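Local structure of hypothetical protein, IPT/TIG domain protein (Bacteroides ovatus, 4HW6) at residues 48-60 against 74-88. The protein is of uncharacterised function but is probably an auxiliary carbohydrate-binding protein, joining an IPT/TIG domain to a six-bladed beta-propeller. Residues are numbered along the deposited sequence; the frame is centred on the assembly and turned at random.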
loop_
_atom_site.group_PDB
_atom_site.type_symbol
_atom_site.label_atom_id
_atom_site.label_comp_id
_atom_site.label_asym_id
_atom_site.label_seq_id
_atom_site.Cartn_x
_atom_site.Cartn_y
_atom_site.Cartn_z
ATOM N N SER A 48 23.683 -32.817 -10.449
ATOM C CA SER A 48 24.579 -31.668 -10.259
ATOM C C SER A 48 24.820 -30.865 -11.548
ATOM O O SER A 48 25.257 -29.719 -11.487
ATOM C CB SER A 48 25.919 -32.128 -9.674
ATOM O OG SER A 48 26.541 -33.086 -10.511
ATOM N N LYS A 49 24.519 -31.459 -12.703
ATOM C CA LYS A 49 24.757 -30.808 -13.995
ATOM C C LYS A 49 23.505 -30.203 -14.641
ATOM O O LYS A 49 23.607 -29.530 -15.661
ATOM C CB LYS A 49 25.426 -31.800 -14.955
ATOM C CG LYS A 49 26.800 -32.271 -14.493
ATOM C CD LYS A 49 27.772 -31.103 -14.398
ATOM C CE LYS A 49 29.184 -31.537 -14.064
ATOM N NZ LYS A 49 30.028 -30.336 -13.810
ATOM N N VAL A 50 22.334 -30.423 -14.056
ATOM C CA VAL A 50 21.107 -29.835 -14.585
ATOM C C VAL A 50 20.653 -28.667 -13.711
ATOM O O VAL A 50 20.705 -28.739 -12.479
ATOM C CB VAL A 50 19.979 -30.882 -14.728
ATOM C CG1 VAL A 50 19.485 -31.331 -13.370
ATOM C CG2 VAL A 50 18.829 -30.323 -15.567
ATOM N N LYS A 51 20.237 -27.591 -14.371
ATOM C CA LYS A 51 19.709 -26.407 -13.711
ATOM C C LYS A 51 18.295 -26.194 -14.215
ATOM O O LYS A 51 18.026 -26.331 -15.420
ATOM C CB LYS A 51 20.568 -25.184 -14.050
ATOM C CG LYS A 51 22.025 -25.270 -13.601
ATOM C CD LYS A 51 22.244 -24.644 -12.230
ATOM C CE LYS A 51 23.716 -24.330 -11.973
ATOM N NZ LYS A 51 24.253 -23.288 -12.896
ATOM N N VAL A 52 17.382 -25.883 -13.299
ATOM C CA VAL A 52 16.010 -25.574 -13.649
ATOM C C VAL A 52 15.650 -24.202 -13.056
ATOM O O VAL A 52 15.974 -23.924 -11.911
ATOM C CB VAL A 52 15.032 -26.649 -13.111
ATOM C CG1 VAL A 52 13.590 -26.295 -13.460
ATOM C CG2 VAL A 52 15.375 -28.015 -13.700
ATOM N N THR A 53 15.015 -23.350 -13.852
ATOM C CA THR A 53 14.401 -22.140 -13.341
ATOM C C THR A 53 12.934 -22.124 -13.742
ATOM O O THR A 53 12.561 -22.594 -14.829
ATOM C CB THR A 53 15.107 -20.861 -13.850
ATOM O OG1 THR A 53 15.035 -20.791 -15.283
ATOM C CG2 THR A 53 16.559 -20.842 -13.407
ATOM N N ILE A 54 12.112 -21.595 -12.842
ATOM C CA ILE A 54 10.691 -21.357 -13.080
ATOM C C ILE A 54 10.445 -19.874 -12.850
ATOM O O ILE A 54 10.733 -19.330 -11.769
ATOM C CB ILE A 54 9.797 -22.232 -12.183
ATOM C CG1 ILE A 54 10.181 -23.708 -12.353
ATOM C CG2 ILE A 54 8.325 -21.995 -12.500
ATOM C CD1 ILE A 54 9.202 -24.684 -11.715
ATOM N N GLY A 55 9.980 -19.201 -13.898
ATOM C CA GLY A 55 9.824 -17.760 -13.871
ATOM C C GLY A 55 11.124 -17.004 -13.615
ATOM O O GLY A 55 11.092 -15.893 -13.122
ATOM N N GLY A 56 12.265 -17.608 -13.967
ATOM C CA GLY A 56 13.576 -16.989 -13.753
ATOM C C GLY A 56 14.270 -17.340 -12.442
ATOM O O GLY A 56 15.451 -17.038 -12.270
ATOM N N TYR A 57 13.555 -17.986 -11.524
ATOM C CA TYR A 57 14.109 -18.329 -10.214
ATOM C C TYR A 57 14.571 -19.790 -10.130
ATOM O O TYR A 57 13.839 -20.690 -10.558
ATOM C CB TYR A 57 13.074 -18.024 -9.136
ATOM C CG TYR A 57 12.902 -16.519 -8.975
ATOM C CD1 TYR A 57 11.952 -15.824 -9.723
ATOM C CD2 TYR A 57 13.702 -15.802 -8.107
ATOM C CE1 TYR A 57 11.810 -14.453 -9.606
ATOM C CE2 TYR A 57 13.572 -14.428 -7.985
ATOM C CZ TYR A 57 12.627 -13.762 -8.735
ATOM O OH TYR A 57 12.484 -12.407 -8.607
ATOM N N PRO A 58 15.781 -20.025 -9.585
ATOM C CA PRO A 58 16.283 -21.385 -9.435
ATOM C C PRO A 58 15.309 -22.283 -8.690
ATOM O O PRO A 58 14.701 -21.857 -7.719
ATOM C CB PRO A 58 17.557 -21.211 -8.624
ATOM C CG PRO A 58 18.013 -19.825 -8.921
ATOM C CD PRO A 58 16.762 -19.025 -9.113
ATOM N N ALA A 59 15.161 -23.507 -9.187
ATOM C CA ALA A 59 14.338 -24.528 -8.549
ATOM C C ALA A 59 15.246 -25.687 -8.176
ATOM O O ALA A 59 16.005 -26.177 -9.013
ATOM C CB ALA A 59 13.239 -24.980 -9.496
ATOM N N LYS A 60 15.180 -26.120 -6.921
ATOM C CA LYS A 60 16.006 -27.226 -6.453
ATOM C C LYS A 60 15.613 -28.461 -7.254
ATOM O O LYS A 60 14.435 -28.740 -7.391
ATOM C CB LYS A 60 15.795 -27.468 -4.958
ATOM C CG LYS A 60 17.028 -27.970 -4.214
ATOM C CD LYS A 60 17.274 -29.462 -4.412
ATOM C CE LYS A 60 18.368 -29.990 -3.485
ATOM N NZ LYS A 60 17.889 -30.235 -2.097
ATOM N N PRO A 74 10.007 -22.690 -6.839
ATOM C CA PRO A 74 10.504 -21.628 -5.972
ATOM C C PRO A 74 9.433 -20.569 -5.719
ATOM O O PRO A 74 8.412 -20.550 -6.407
ATOM C CB PRO A 74 11.623 -21.018 -6.814
ATOM C CG PRO A 74 11.096 -21.119 -8.198
ATOM C CD PRO A 74 10.400 -22.458 -8.245
ATOM N N SER A 75 9.660 -19.679 -4.767
ATOM C CA SER A 75 8.769 -18.535 -4.628
ATOM C C SER A 75 9.073 -17.563 -5.769
ATOM O O SER A 75 10.128 -17.647 -6.413
ATOM C CB SER A 75 8.918 -17.867 -3.254
ATOM O OG SER A 75 10.258 -17.509 -3.023
ATOM N N LYS A 76 8.135 -16.659 -6.018
ATOM C CA LYS A 76 8.263 -15.593 -7.012
ATOM C C LYS A 76 8.304 -16.084 -8.469
ATOM O O LYS A 76 8.805 -15.378 -9.331
ATOM C CB LYS A 76 9.483 -14.693 -6.727
ATOM C CG LYS A 76 9.583 -14.164 -5.295
ATOM C CD LYS A 76 10.631 -13.056 -5.182
ATOM C CE LYS A 76 11.680 -13.336 -4.105
ATOM N NZ LYS A 76 12.787 -14.238 -4.561
ATOM N N ALA A 77 7.728 -17.256 -8.743
ATOM C CA ALA A 77 7.724 -17.844 -10.090
ATOM C C ALA A 77 6.634 -17.282 -11.018
ATOM O O ALA A 77 6.192 -17.966 -11.937
ATOM C CB ALA A 77 7.581 -19.355 -9.983
ATOM N N TYR A 78 6.232 -16.028 -10.798
ATOM C CA TYR A 78 5.093 -15.418 -11.499
ATOM C C TYR A 78 5.143 -15.549 -13.022
ATOM O O TYR A 78 4.139 -15.897 -13.641
ATOM C CB TYR A 78 4.959 -13.942 -11.132
ATOM C CG TYR A 78 5.059 -13.670 -9.649
ATOM C CD1 TYR A 78 4.027 -14.021 -8.784
ATOM C CD2 TYR A 78 6.190 -13.070 -9.110
ATOM C CE1 TYR A 78 4.121 -13.779 -7.423
ATOM C CE2 TYR A 78 6.292 -12.821 -7.754
ATOM C CZ TYR A 78 5.257 -13.187 -6.914
ATOM O OH TYR A 78 5.370 -12.951 -5.572
ATOM N N GLU A 79 6.299 -15.285 -13.629
ATOM C CA GLU A 79 6.400 -15.280 -15.099
ATOM C C GLU A 79 6.192 -16.679 -15.668
ATOM O O GLU A 79 5.735 -16.848 -16.793
ATOM C CB GLU A 79 7.731 -14.689 -15.555
ATOM C CG GLU A 79 7.882 -13.220 -15.174
ATOM C CD GLU A 79 9.198 -12.603 -15.614
ATOM O OE1 GLU A 79 10.078 -13.330 -16.127
ATOM O OE2 GLU A 79 9.356 -11.377 -15.441
ATOM N N GLY A 80 6.514 -17.685 -14.870
ATOM C CA GLY A 80 6.093 -19.044 -15.145
ATOM C C GLY A 80 6.868 -19.837 -16.186
ATOM O O GLY A 80 6.608 -21.013 -16.336
ATOM N N ASP A 81 7.824 -19.233 -16.892
ATOM C CA ASP A 81 8.582 -19.980 -17.910
ATOM C C ASP A 81 9.394 -21.086 -17.235
ATOM O O ASP A 81 10.027 -20.850 -16.216
ATOM C CB ASP A 81 9.531 -19.084 -18.712
ATOM C CG ASP A 81 8.826 -17.922 -19.359
ATOM O OD1 ASP A 81 8.525 -18.004 -20.571
ATOM O OD2 ASP A 81 8.564 -16.927 -18.647
ATOM N N VAL A 82 9.358 -22.281 -17.813
ATOM C CA VAL A 82 10.064 -23.434 -17.279
ATOM C C VAL A 82 11.242 -23.688 -18.215
ATOM O O VAL A 82 11.048 -24.025 -19.389
ATOM C CB VAL A 82 9.126 -24.649 -17.197
ATOM C CG1 VAL A 82 9.885 -25.916 -16.810
ATOM C CG2 VAL A 82 7.979 -24.370 -16.229
ATOM N N LYS A 83 12.453 -23.481 -17.695
ATOM C CA LYS A 83 13.696 -23.580 -18.457
ATOM C C LYS A 83 14.595 -24.629 -17.812
ATOM O O LYS A 83 14.819 -24.611 -16.599
ATOM C CB LYS A 83 14.422 -22.227 -18.485
ATOM C CG LYS A 83 15.719 -22.180 -19.280
ATOM C CD LYS A 83 16.244 -20.755 -19.364
ATOM C CE LYS A 83 17.601 -20.688 -20.051
ATOM N NZ LYS A 83 18.113 -19.293 -20.191
ATOM N N VAL A 84 15.112 -25.532 -18.636
ATOM C CA VAL A 84 16.022 -26.578 -18.190
ATOM C C VAL A 84 17.330 -26.411 -18.943
ATOM O O VAL A 84 17.335 -26.312 -20.178
ATOM C CB VAL A 84 15.447 -27.979 -18.473
ATOM C CG1 VAL A 84 16.447 -29.068 -18.084
ATOM C CG2 VAL A 84 14.122 -28.163 -17.729
ATOM N N SER A 85 18.425 -26.392 -18.194
ATOM C CA SER A 85 19.767 -26.243 -18.743
ATOM C C SER A 85 20.662 -27.369 -18.255
ATOM O O SER A 85 20.516 -27.849 -17.121
ATOM C CB SER A 85 20.365 -24.913 -18.285
ATOM O OG SER A 85 19.607 -23.809 -18.762
ATOM N N VAL A 86 21.616 -27.767 -19.091
ATOM C CA VAL A 86 22.648 -28.721 -18.685
ATOM C C VAL A 86 24.001 -28.032 -18.833
ATOM O O VAL A 86 24.266 -27.398 -19.853
ATOM C CB VAL A 86 22.581 -30.027 -19.511
ATOM C CG1 VAL A 86 23.848 -30.849 -19.334
ATOM C CG2 VAL A 86 21.356 -30.839 -19.104
ATOM N N VAL A 87 24.838 -28.135 -17.799
ATOM C CA VAL A 87 26.168 -27.517 -17.798
ATOM C C VAL A 87 27.247 -28.588 -17.968
ATOM O O VAL A 87 27.014 -29.758 -17.665
ATOM C CB VAL A 87 26.446 -26.719 -16.497
ATOM C CG1 VAL A 87 25.375 -25.663 -16.264
ATOM C CG2 VAL A 87 26.533 -27.640 -15.292
ATOM N N GLY A 88 28.415 -28.179 -18.454
ATOM C CA GLY A 88 29.575 -29.076 -18.598
ATOM C C GLY A 88 30.386 -29.241 -17.317
ATOM O O GLY A 88 29.969 -28.799 -16.242
HETATM O O HOH W 1 17.901 -23.440 -16.637
HETATM O O HOH W 2 12.573 -19.729 -16.014
HETATM O O HOH W 3 8.721 -14.841 -12.053
#
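V50 to I54 pair antiparallel with V82 to V86 as neighbouring strands of the IPT/TIG domain, an immunoglobulin-like E-set fold, with their axes 4.6 Å apart at closest approach. K51 with S85 and T53 with K83 are hydrogen-bonded pairs. V87 N bonds K49 O, and G55 N bonds D81 O, so the pairing runs on past the bridges at both ends. V50, V52, I54, V82, V84 and V86 share one face, turned toward the core. With V50 CG1 between the backbone N and the carbonyl carbon (chi1 69°), V50 CG2 is left anti to N and meets V84 CG1 at 3.7 Å. L69 of strand 68-72 packs against V50, V52 and V84.

At one end the bent chain of K49 passes V87, with K49 CD 3.8 Å from V87 CG2. K49 NZ bonds G88 O at 2.9 Å from above the carbonyl plane. Cutting K49 back to an alanine would probably leave G88 O without this amine and remove the aliphatic chain alongside V87 CG2. At the other end the I54–Y57 type I' turn meets the 74-80 loop. P74 CD packs 4.0 Å from both I54 CB and A59 CB. K76 CB lies over one face of the Y57 ring, 3.9 Å from its centroid. G55 CA lies 3.5 Å from G80 N, and a CB on G55 would run into A77 C; its positive phi also suits a glycine. One water joins G55 O, K76 O and E79 N. Apolar packing thus backs one sheet face, while the G55–D81 bond and bridging water tie the hairpin turn to residues 76-81.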